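Local coordinates for protein IclR transcriptional regulator (Thermotoga maritima, PDB 1MKM) that probably binds DNA as a winged helix-turn-helix transcription factor of the IclR family, with a zinc site in its C-terminal domain, at residues V53-K56 / R60-P63; T98-L103 / M123-G128; G117-P122 / A221-E226; Y134-G139 / E191-G196. All coordinates share one frame; numbering follows the deposited sequence.

Contact 1: V53-K56 / R60-P63; sequences VLRK and RYVP
Strands 53-55 and 61-63 run antiparallel, with their directions 145° apart and their axes approaching to 4.3 Å. L54 and V62 are the hydrogen-bonded pair. V62 N gives to L54 O at 2.8 Å, while the return bond from L54 N to V62 O is modelled too short for its length to be trusted. Nearer the turn, K56 N gives to R60 O at 2.8 Å. R55 and Y61 form the next non-hydrogen-bonded pair, and their side chains share one side of the ladder. The R55 chain, trans at chi1 (-161°) and extended as far as NE, runs across the Y61 ring. Its CG stands over one ring face, 4.0 Å from the centroid, as a CH-pi contact. Guanidinium and ring planes are only 16° apart. Y61 OH lies over a guanidinium face, 3.4 Å from R55 NH1, and the angle is too poor for a hydrogen bond. R55 gives its bonds elsewhere, from NE to K59 O and from NH2 to Y41 OH. Replacing R55 by an alanine would probably uncover that face of the Y61 ring and leave K59 O and Y41 OH without this partner. On the side of L54 and V62, K56 CE packs on V62 CG2 at 3.5 Å, and K56 NZ forms a salt bridge with D23. Y61 also rests on helices 26-32 and 37-50. This hairpin is the wing of a winged helix-turn-helix domain.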
loop_
_atom_site.group_PDB
_atom_site.type_symbol
_atom_site.label_atom_id
_atom_site.label_comp_id
_atom_site.label_asym_id
_atom_site.label_seq_id
_atom_site.Cartn_x
_atom_site.Cartn_y
_atom_site.Cartn_z
ATOM N N VAL B 53 -12.106 19.244 7.528
ATOM C CA VAL B 53 -12.589 17.908 7.283
ATOM C C VAL B 53 -12.757 17.672 5.789
ATOM O O VAL B 53 -12.940 18.619 5.013
ATOM C CB VAL B 53 -13.920 17.694 8.013
ATOM C CG1 VAL B 53 -14.546 16.412 7.593
ATOM C CG2 VAL B 53 -13.669 17.685 9.507
ATOM N N LEU B 54 -12.675 16.408 5.386
ATOM C CA LEU B 54 -12.828 16.037 3.981
ATOM C C LEU B 54 -14.031 15.126 3.864
ATOM O O LEU B 54 -14.194 14.196 4.664
ATOM C CB LEU B 54 -11.580 15.302 3.482
ATOM C CG LEU B 54 -11.454 15.135 1.963
ATOM C CD1 LEU B 54 -11.533 16.507 1.300
ATOM C CD2 LEU B 54 -10.120 14.441 1.624
ATOM N N ARG B 55 -14.899 15.386 2.897
ATOM C CA ARG B 55 -16.041 14.500 2.779
ATOM C C ARG B 55 -15.842 13.523 1.638
ATOM O O ARG B 55 -15.507 13.917 0.520
ATOM C CB ARG B 55 -17.364 15.264 2.609
ATOM C CG ARG B 55 -18.539 14.366 2.943
ATOM C CD ARG B 55 -19.885 15.062 2.940
ATOM N NE ARG B 55 -20.912 14.188 3.507
ATOM C CZ ARG B 55 -22.188 14.534 3.666
ATOM N NH1 ARG B 55 -22.607 15.737 3.293
ATOM N NH2 ARG B 55 -23.046 13.676 4.221
ATOM N N LYS B 56 -16.039 12.245 1.955
ATOM C CA LYS B 56 -15.883 11.144 1.013
ATOM C C LYS B 56 -17.043 11.018 0.032
ATOM O O LYS B 56 -18.137 11.558 0.255
ATOM C CB LYS B 56 -15.756 9.817 1.771
ATOM C CG LYS B 56 -14.584 9.709 2.733
ATOM C CD LYS B 56 -14.570 8.332 3.393
ATOM C CE LYS B 56 -13.319 8.122 4.234
ATOM N NZ LYS B 56 -13.142 6.705 4.667
ATOM N N ARG B 60 -19.058 10.017 4.035
ATOM C CA ARG B 60 -18.461 9.819 5.355
ATOM C C ARG B 60 -17.341 10.857 5.448
ATOM O O ARG B 60 -16.811 11.292 4.423
ATOM C CB ARG B 60 -17.882 8.411 5.484
ATOM C CG ARG B 60 -18.871 7.309 5.172
ATOM C CD ARG B 60 -19.752 6.995 6.350
ATOM N NE ARG B 60 -18.982 6.371 7.414
ATOM C CZ ARG B 60 -19.520 5.859 8.514
ATOM N NH1 ARG B 60 -20.836 5.899 8.686
ATOM N NH2 ARG B 60 -18.743 5.309 9.439
ATOM N N TYR B 61 -16.971 11.231 6.672
ATOM C CA TYR B 61 -15.960 12.261 6.895
ATOM C C TYR B 61 -14.567 11.843 7.388
ATOM O O TYR B 61 -14.414 10.980 8.246
ATOM C CB TYR B 61 -16.506 13.307 7.865
ATOM C CG TYR B 61 -17.656 14.138 7.336
ATOM C CD1 TYR B 61 -18.979 13.711 7.474
ATOM C CD2 TYR B 61 -17.419 15.369 6.730
ATOM C CE1 TYR B 61 -20.041 14.505 7.025
ATOM C CE2 TYR B 61 -18.468 16.167 6.279
ATOM C CZ TYR B 61 -19.771 15.733 6.433
ATOM O OH TYR B 61 -20.792 16.546 6.021
ATOM N N VAL B 62 -13.566 12.531 6.859
ATOM C CA VAL B 62 -12.180 12.287 7.200
ATOM C C VAL B 62 -11.506 13.637 7.413
ATOM O O VAL B 62 -11.914 14.643 6.831
ATOM C CB VAL B 62 -11.505 11.483 6.054
ATOM C CG1 VAL B 62 -10.186 12.085 5.676
ATOM C CG2 VAL B 62 -11.344 10.033 6.474
ATOM N N PRO B 63 -10.478 13.688 8.270
ATOM C CA PRO B 63 -9.807 14.972 8.498
ATOM C C PRO B 63 -9.204 15.598 7.244
ATOM O O PRO B 63 -8.669 14.906 6.377
ATOM C CB PRO B 63 -8.753 14.640 9.566
ATOM C CG PRO B 63 -8.540 13.169 9.412
ATOM C CD PRO B 63 -9.919 12.638 9.135
#

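Contact 2: T98-L103 / M123-G128; sequences TVHLIL and MVSRLG
S125 OG is approached by two groups: K114 NZ, which hydrogen-bonds to it, and the edge of the H100 ring. H100 CE1 lies 2.9 Å from S125 OG, with the oxygen near the ring plane. This is a close C-H contact and not a hydrogen bond. As modelled, H100 NE2 is buried and has no polar partner. Turning the ring over about CB-CG would exchange NE2 and CE1, so the ring setting may be open to question. The M123 and H100 side chains approach each other from opposite directions. The M123 chain is fully stretched: CG points opposite the backbone N (chi1 -176°), and the extension beyond it carries the terminal methyl to the imidazole. M123 CE is 3.1 Å from H100 NE2 and reaches the ring obliquely. M123 SD is 4.5 Å from the ring centroid, also oblique, which makes a Met-aromatic contact. With an alanine in place of H100, M123 CE and the S125 side chain would probably lose their packing partner on the strand, and a gap would open between strand and loop. The M123 side chain is also about 5 Å from a bound zinc ion, so the contact borders the metal site. H100 sits on strand 98-105, between strands 108-115 and 211-220. Its ring meets that of Y111 on the first and touches S216 and S218 on the second. V99 and L101 pack instead on helix 79-93.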
loop_
_atom_site.group_PDB
_atom_site.type_symbol
_atom_site.label_atom_id
_atom_site.label_comp_id
_atom_site.label_asym_id
_atom_site.label_seq_id
_atom_site.Cartn_x
_atom_site.Cartn_y
_atom_site.Cartn_z
ATOM N N THR B 98 16.588 7.560 17.330
ATOM C CA THR B 98 15.603 8.622 17.196
ATOM C C THR B 98 16.192 9.860 17.886
ATOM O O THR B 98 16.862 9.751 18.913
ATOM C CB THR B 98 14.282 8.211 17.862
ATOM O OG1 THR B 98 13.773 7.041 17.208
ATOM C CG2 THR B 98 13.258 9.321 17.775
ATOM N N VAL B 99 15.947 11.024 17.297
ATOM C CA VAL B 99 16.450 12.307 17.785
ATOM C C VAL B 99 15.278 13.250 18.070
ATOM O O VAL B 99 14.343 13.310 17.277
ATOM C CB VAL B 99 17.337 12.963 16.702
ATOM C CG1 VAL B 99 17.900 14.304 17.190
ATOM C CG2 VAL B 99 18.449 12.004 16.308
ATOM N N HIS B 100 15.325 13.977 19.187
ATOM C CA HIS B 100 14.265 14.927 19.528
ATOM C C HIS B 100 14.843 16.308 19.738
ATOM O O HIS B 100 16.021 16.464 20.055
ATOM C CB HIS B 100 13.534 14.527 20.815
ATOM C CG HIS B 100 12.789 13.237 20.717
ATOM N ND1 HIS B 100 11.482 13.163 20.285
ATOM C CD2 HIS B 100 13.170 11.966 20.988
ATOM C CE1 HIS B 100 11.087 11.902 20.294
ATOM N NE2 HIS B 100 12.093 11.153 20.716
ATOM N N LEU B 101 13.999 17.314 19.551
ATOM C CA LEU B 101 14.379 18.702 19.763
ATOM C C LEU B 101 13.203 19.329 20.487
ATOM O O LEU B 101 12.121 19.474 19.906
ATOM C CB LEU B 101 14.604 19.434 18.435
ATOM C CG LEU B 101 14.926 20.926 18.624
ATOM C CD1 LEU B 101 16.298 21.042 19.232
ATOM C CD2 LEU B 101 14.868 21.705 17.299
ATOM N N ILE B 102 13.396 19.680 21.755
ATOM C CA ILE B 102 12.317 20.288 22.524
ATOM C C ILE B 102 12.532 21.774 22.714
ATOM O O ILE B 102 13.633 22.206 23.050
ATOM C CB ILE B 102 12.149 19.627 23.910
ATOM C CG1 ILE B 102 13.216 20.126 24.879
ATOM C CG2 ILE B 102 12.275 18.129 23.778
ATOM C CD1 ILE B 102 13.039 19.577 26.294
ATOM N N LEU B 103 11.472 22.547 22.479
ATOM C CA LEU B 103 11.499 24.013 22.624
ATOM C C LEU B 103 11.144 24.382 24.049
ATOM O O LEU B 103 10.122 23.939 24.555
ATOM C CB LEU B 103 10.471 24.664 21.686
ATOM C CG LEU B 103 10.270 26.183 21.730
ATOM C CD1 LEU B 103 11.516 26.900 21.218
ATOM C CD2 LEU B 103 9.067 26.550 20.867
ATOM N N MET B 123 8.394 4.450 22.834
ATOM C CA MET B 123 8.200 5.810 23.345
ATOM C C MET B 123 7.040 6.485 22.615
ATOM O O MET B 123 6.906 6.346 21.402
ATOM C CB MET B 123 9.479 6.621 23.126
ATOM C CG MET B 123 9.465 8.026 23.678
ATOM S SD MET B 123 11.037 8.847 23.360
ATOM C CE MET B 123 10.538 10.565 23.282
ATOM N N VAL B 124 6.188 7.203 23.342
ATOM C CA VAL B 124 5.064 7.882 22.699
ATOM C C VAL B 124 5.329 9.376 22.640
ATOM O O VAL B 124 5.014 10.110 23.572
ATOM C CB VAL B 124 3.724 7.653 23.439
ATOM C CG1 VAL B 124 2.594 8.324 22.672
ATOM C CG2 VAL B 124 3.437 6.170 23.572
ATOM N N SER B 125 5.912 9.820 21.534
ATOM C CA SER B 125 6.230 11.229 21.342
ATOM C C SER B 125 5.770 11.668 19.963
ATOM O O SER B 125 5.746 10.877 19.028
ATOM C CB SER B 125 7.739 11.438 21.459
ATOM O OG SER B 125 8.411 10.695 20.456
ATOM N N ARG B 126 5.397 12.929 19.839
ATOM C CA ARG B 126 4.954 13.471 18.560
ATOM C C ARG B 126 5.085 14.970 18.638
ATOM O O ARG B 126 5.087 15.532 19.735
ATOM C CB ARG B 126 3.502 13.072 18.251
ATOM C CG ARG B 126 2.456 13.579 19.231
ATOM C CD ARG B 126 1.047 13.392 18.666
ATOM N NE ARG B 126 0.758 11.997 18.339
ATOM C CZ ARG B 126 0.511 11.053 19.242
ATOM N NH1 ARG B 126 0.511 11.358 20.531
ATOM N NH2 ARG B 126 0.281 9.802 18.860
ATOM N N LEU B 127 5.213 15.632 17.491
ATOM C CA LEU B 127 5.365 17.086 17.506
ATOM C C LEU B 127 4.200 17.768 18.216
ATOM O O LEU B 127 3.092 17.254 18.228
ATOM C CB LEU B 127 5.506 17.635 16.083
ATOM C CG LEU B 127 6.854 17.389 15.396
ATOM C CD1 LEU B 127 7.969 17.561 16.397
ATOM C CD2 LEU B 127 6.912 15.997 14.847
ATOM N N GLY B 128 4.459 18.921 18.817
ATOM C CA GLY B 128 3.397 19.619 19.513
ATOM C C GLY B 128 3.164 19.160 20.940
ATOM O O GLY B 128 2.690 19.930 21.761
#

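Contact 3: G117-P122 / A221-E226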
loop_
_atom_site.group_PDB
_atom_site.type_symbol
_atom_site.label_atom_id
_atom_site.label_comp_id
_atom_site.label_asym_id
_atom_site.label_seq_id
_atom_site.Cartn_x
_atom_site.Cartn_y
_atom_site.Cartn_z
ATOM N N GLY B 117 14.218 6.906 14.116
ATOM C CA GLY B 117 15.386 6.081 13.901
ATOM C C GLY B 117 15.017 4.865 13.071
ATOM O O GLY B 117 13.864 4.689 12.636
ATOM N N GLU B 118 16.010 4.014 12.875
ATOM C CA GLU B 118 15.867 2.804 12.088
ATOM C C GLU B 118 14.873 1.795 12.644
ATOM O O GLU B 118 14.249 1.050 11.883
ATOM C CB GLU B 118 17.249 2.172 11.922
ATOM C CG GLU B 118 18.202 3.092 11.168
ATOM C CD GLU B 118 19.636 2.606 11.164
ATOM O OE1 GLU B 118 19.856 1.374 11.147
ATOM O OE2 GLU B 118 20.543 3.464 11.156
ATOM N N GLN B 119 14.737 1.751 13.964
ATOM C CA GLN B 119 13.792 0.825 14.590
ATOM C C GLN B 119 12.777 1.575 15.462
ATOM O O GLN B 119 13.069 2.651 15.991
ATOM C CB GLN B 119 14.545 -0.228 15.414
ATOM C CG GLN B 119 16.026 0.061 15.588
ATOM C CD GLN B 119 16.289 1.209 16.549
ATOM O OE1 GLN B 119 16.080 1.079 17.761
ATOM N NE2 GLN B 119 16.744 2.343 16.014
ATOM N N SER B 120 11.573 1.020 15.569
ATOM C CA SER B 120 10.527 1.636 16.385
ATOM C C SER B 120 10.937 1.499 17.864
ATOM O O SER B 120 11.434 0.446 18.282
ATOM C CB SER B 120 9.194 0.913 16.162
ATOM O OG SER B 120 8.912 0.733 14.782
ATOM N N ILE B 121 10.759 2.553 18.652
ATOM C CA ILE B 121 11.102 2.483 20.074
ATOM C C ILE B 121 9.835 2.658 20.900
ATOM O O ILE B 121 8.951 3.421 20.524
ATOM C CB ILE B 121 12.139 3.553 20.459
ATOM C CG1 ILE B 121 11.653 4.949 20.054
ATOM C CG2 ILE B 121 13.487 3.209 19.800
ATOM C CD1 ILE B 121 12.667 6.056 20.382
ATOM N N PRO B 122 9.727 1.944 22.033
ATOM C CA PRO B 122 8.545 2.023 22.905
ATOM C C PRO B 122 8.303 3.361 23.597
ATOM O O PRO B 122 8.018 3.396 24.788
ATOM C CB PRO B 122 8.776 0.884 23.898
ATOM C CG PRO B 122 10.262 0.843 24.016
ATOM C CD PRO B 122 10.728 1.012 22.580
ATOM N N ALA B 221 16.663 1.204 26.499
ATOM C CA ALA B 221 17.665 1.184 27.550
ATOM C C ALA B 221 18.900 0.357 27.225
ATOM O O ALA B 221 20.034 0.810 27.439
ATOM C CB ALA B 221 17.028 0.685 28.837
ATOM N N ARG B 222 18.682 -0.846 26.701
ATOM C CA ARG B 222 19.773 -1.756 26.355
ATOM C C ARG B 222 20.962 -1.088 25.663
ATOM O O ARG B 222 22.111 -1.338 26.014
ATOM C CB ARG B 222 19.268 -2.887 25.452
ATOM C CG ARG B 222 18.116 -3.694 26.004
ATOM C CD ARG B 222 17.934 -4.968 25.192
ATOM N NE ARG B 222 16.658 -5.626 25.449
ATOM C CZ ARG B 222 16.304 -6.794 24.919
ATOM N NH1 ARG B 222 17.135 -7.433 24.105
ATOM N NH2 ARG B 222 15.114 -7.320 25.189
ATOM N N LYS B 223 20.682 -0.237 24.683
ATOM C CA LYS B 223 21.733 0.428 23.924
ATOM C C LYS B 223 22.647 1.410 24.664
ATOM O O LYS B 223 23.839 1.505 24.362
ATOM C CB LYS B 223 21.114 1.142 22.716
ATOM C CG LYS B 223 20.598 0.214 21.610
ATOM C CD LYS B 223 19.968 1.022 20.480
ATOM C CE LYS B 223 19.317 0.116 19.440
ATOM N NZ LYS B 223 18.615 0.896 18.373
ATOM N N PHE B 224 22.103 2.133 25.636
ATOM C CA PHE B 224 22.887 3.132 26.347
ATOM C C PHE B 224 23.918 2.607 27.347
ATOM O O PHE B 224 23.662 2.525 28.552
ATOM C CB PHE B 224 21.939 4.140 27.011
ATOM C CG PHE B 224 21.090 4.907 26.021
ATOM C CD1 PHE B 224 20.078 4.262 25.298
ATOM C CD2 PHE B 224 21.346 6.253 25.754
ATOM C CE1 PHE B 224 19.349 4.943 24.327
ATOM C CE2 PHE B 224 20.621 6.936 24.786
ATOM C CZ PHE B 224 19.623 6.279 24.071
ATOM N N THR B 225 25.090 2.247 26.820
ATOM C CA THR B 225 26.202 1.753 27.628
ATOM C C THR B 225 27.092 2.953 27.922
ATOM O O THR B 225 26.900 4.025 27.345
ATOM C CB THR B 225 27.059 0.690 26.880
ATOM O OG1 THR B 225 27.504 1.223 25.625
ATOM C CG2 THR B 225 26.269 -0.594 26.634
ATOM N N GLU B 226 28.062 2.771 28.813
ATOM C CA GLU B 226 28.981 3.845 29.187
ATOM C C GLU B 226 29.574 4.481 27.928
ATOM O O GLU B 226 29.584 5.708 27.779
ATOM C CB GLU B 226 30.130 3.295 30.050
ATOM C CG GLU B 226 29.723 2.334 31.179
ATOM C CD GLU B 226 29.038 3.017 32.355
ATOM O OE1 GLU B 226 29.609 3.986 32.901
ATOM O OE2 GLU B 226 27.935 2.573 32.741
#
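The Q119 side-chain amide meets K223 NZ with one of its faces. The ammonium nitrogen stands above the carbonyl plane, 74° out of it, and so misses the lone pairs of the oxygen. K223 NZ gives a hydrogen bond to Q119 OE1 at 2.6 Å. The approach is nearly perpendicular to the C=O bond, at 94°. K223 NZ is also 3.0 Å from Q119 CD, so it sits over the body of the amide. Q119 NE2 is 3.3 Å from K223 NZ, but both are donors and do not bond. The link is therefore short but poorly directed. In Q119, chi1 is nearly eclipsed at 10°, an unfavourable value, and the chain bends at chi2; this brings the amide to the lysine, and chi3 sets the turn of its plane. K223 comes from the opposite direction with its chain extended beyond CG, and only its end touches Q119. The same NZ forms a salt bridge with E97 OE2, so the one ammonium group holds both Q119 and E97. This is a small surface contact, and no other residues of the two segments meet. K223 ends the 3-10 turn 221-223, where F224 N bonds to A221 O at 3.0 Å. T225 follows as N-cap of helix 226-246, while F224 packs on M198 and V200 of strand 197-205 and meets the Y232 ring edge-to-face. Q119 lies in the loop after strand 108-115, and its side chain also packs on E194 of the fourth subunit. The contact thus joins that loop to the connection between strand 211-220 and helix 226-246.

Contact 4: Y134-G139 / E191-G196; sequences YSTASG and EENEIG
The zinc site of the C-terminal domain is bordered by this contact, in which S135 and T136, just before helix 137-143, meet E192 and N193 of the loop after strand 187-190. The two backbones come close, with S135 CA and N193 CA 4.6 Å apart. N193 ND2 gives a weak hydrogen bond to S135 OG at 3.0 Å. It is bent, with 122° at the hydrogen, and the place of OG is less sure than most. N193 CG lies beside its own carbonyl carbon (chi1 -177°), which sends the amide toward the serine and threonine. N193 ND2 also lies 3.8 Å from T136 CB. S135 CB packs against E192 O at 3.4 Å, and that carbonyl accepts a bond from T167 OG1.

The E192 chain is extended beyond CG, and OE2 forms a salt bridge with K140 of helix 137-143, which ties the loop to the helix itself. E191 OE2 accepts a weak bond from G196 N at 2.9 Å across the loop. G196 has a positive phi (98°) that suits glycine.

D189 and C199 bind zinc in a structure of this protein; D189 OD1 takes bonds from both E192 N and N193 N. The loop is thus probably a second shell that positions this carboxylate. The T136 side chain lies about 3 Å from a bound zinc ion. A helix start facing a loop that follows a metal ligand is the setting of the zinc site in this IclR C-terminal domain.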
loop_
_atom_site.group_PDB
_atom_site.type_symbol
_atom_site.label_atom_id
_atom_site.label_comp_id
_atom_site.label_asym_id
_atom_site.label_seq_id
_atom_site.Cartn_x
_atom_site.Cartn_y
_atom_site.Cartn_z
ATOM N N TYR B 134 11.904 17.881 33.865
ATOM C CA TYR B 134 12.695 17.250 34.906
ATOM C C TYR B 134 12.938 15.761 34.717
ATOM O O TYR B 134 14.031 15.276 35.029
ATOM C CB TYR B 134 12.056 17.481 36.276
ATOM C CG TYR B 134 10.713 16.804 36.459
ATOM C CD1 TYR B 134 9.535 17.392 35.995
ATOM C CD2 TYR B 134 10.623 15.564 37.089
ATOM C CE1 TYR B 134 8.305 16.762 36.159
ATOM C CE2 TYR B 134 9.406 14.928 37.250
ATOM C CZ TYR B 134 8.252 15.528 36.784
ATOM O OH TYR B 134 7.050 14.872 36.931
ATOM N N SER B 135 11.940 15.028 34.222
ATOM C CA SER B 135 12.096 13.583 34.027
ATOM C C SER B 135 12.683 13.217 32.668
ATOM O O SER B 135 12.825 12.041 32.346
ATOM C CB SER B 135 10.756 12.863 34.204
ATOM O OG SER B 135 9.843 13.223 33.183
ATOM N N THR B 136 13.036 14.226 31.881
ATOM C CA THR B 136 13.596 13.991 30.560
ATOM C C THR B 136 15.010 14.594 30.430
ATOM O O THR B 136 15.317 15.610 31.054
ATOM C CB THR B 136 12.650 14.572 29.482
ATOM O OG1 THR B 136 13.032 14.087 28.192
ATOM C CG2 THR B 136 12.709 16.083 29.478
ATOM N N ALA B 137 15.866 13.961 29.625
ATOM C CA ALA B 137 17.244 14.430 29.432
ATOM C C ALA B 137 17.342 15.824 28.815
ATOM O O ALA B 137 17.979 16.723 29.374
ATOM C CB ALA B 137 18.022 13.440 28.582
ATOM N N SER B 138 16.742 16.004 27.646
ATOM C CA SER B 138 16.770 17.315 27.016
ATOM C C SER B 138 16.147 18.329 28.003
ATOM O O SER B 138 16.471 19.517 27.982
ATOM C CB SER B 138 15.986 17.276 25.692
ATOM O OG SER B 138 14.697 16.704 25.865
ATOM N N GLY B 139 15.264 17.841 28.871
ATOM C CA GLY B 139 14.621 18.699 29.850
ATOM C C GLY B 139 15.564 19.188 30.939
ATOM O O GLY B 139 15.717 20.390 31.139
ATOM N N GLU B 191 15.753 5.864 32.482
ATOM C CA GLU B 191 14.365 5.455 32.642
ATOM C C GLU B 191 13.595 6.319 33.634
ATOM O O GLU B 191 12.683 5.846 34.304
ATOM C CB GLU B 191 14.307 3.981 33.052
ATOM C CG GLU B 191 13.863 3.055 31.915
ATOM C CD GLU B 191 14.413 1.645 32.044
ATOM O OE1 GLU B 191 15.655 1.497 32.022
ATOM O OE2 GLU B 191 13.609 0.691 32.159
ATOM N N GLU B 192 13.966 7.593 33.697
ATOM C CA GLU B 192 13.335 8.560 34.591
ATOM C C GLU B 192 12.043 9.104 33.988
ATOM O O GLU B 192 11.135 9.491 34.715
ATOM C CB GLU B 192 14.286 9.732 34.867
ATOM C CG GLU B 192 15.684 9.334 35.325
ATOM C CD GLU B 192 16.629 10.520 35.399
ATOM O OE1 GLU B 192 16.402 11.428 36.223
ATOM O OE2 GLU B 192 17.607 10.549 34.627
ATOM N N ASN B 193 11.966 9.156 32.662
ATOM C CA ASN B 193 10.765 9.657 32.006
ATOM C C ASN B 193 9.888 8.476 31.632
ATOM O O ASN B 193 8.760 8.364 32.106
ATOM C CB ASN B 193 11.130 10.479 30.761
ATOM C CG ASN B 193 9.906 11.091 30.071
ATOM O OD1 ASN B 193 9.178 10.412 29.343
ATOM N ND2 ASN B 193 9.683 12.375 30.303
ATOM N N GLU B 194 10.407 7.590 30.786
ATOM C CA GLU B 194 9.654 6.407 30.388
ATOM C C GLU B 194 10.461 5.130 30.584
ATOM O O GLU B 194 11.634 5.055 30.218
ATOM C CB GLU B 194 9.196 6.519 28.932
ATOM C CG GLU B 194 7.683 6.664 28.787
ATOM C CD GLU B 194 7.231 6.776 27.342
ATOM O OE1 GLU B 194 7.729 7.676 26.632
ATOM O OE2 GLU B 194 6.371 5.972 26.919
ATOM N N ILE B 195 9.827 4.125 31.177
ATOM C CA ILE B 195 10.486 2.853 31.423
ATOM C C ILE B 195 10.763 2.125 30.100
ATOM O O ILE B 195 9.912 2.061 29.207
ATOM C CB ILE B 195 9.633 1.973 32.387
ATOM C CG1 ILE B 195 10.099 0.515 32.331
ATOM C CG2 ILE B 195 8.152 2.125 32.066
ATOM C CD1 ILE B 195 9.245 -0.437 33.161
ATOM N N GLY B 196 11.972 1.588 29.979
ATOM C CA GLY B 196 12.351 0.896 28.764
ATOM C C GLY B 196 13.157 1.826 27.881
ATOM O O GLY B 196 13.941 1.364 27.046
#

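Contact 1 stands apart in the winged helix-turn-helix domain, which probably binds DNA. Its centre is 28 Å from that of contact 2 and 38 Å from those of contacts 3 and 4. The other three cluster in the C-terminal domain. Contacts 2 and 3 have centres 15 Å apart and meet where T98 OG1 lies 3.1 Å from G117 N. Contacts 3 and 4 are joined by A221 N and G196 O, 2.8 Å apart. Contacts 2 and 4 touch where M123 CG packs on E194 OE1. The zinc ion lies nearest contact 4, then contact 2, and about 13 Å from the K223 side chain of contact 3.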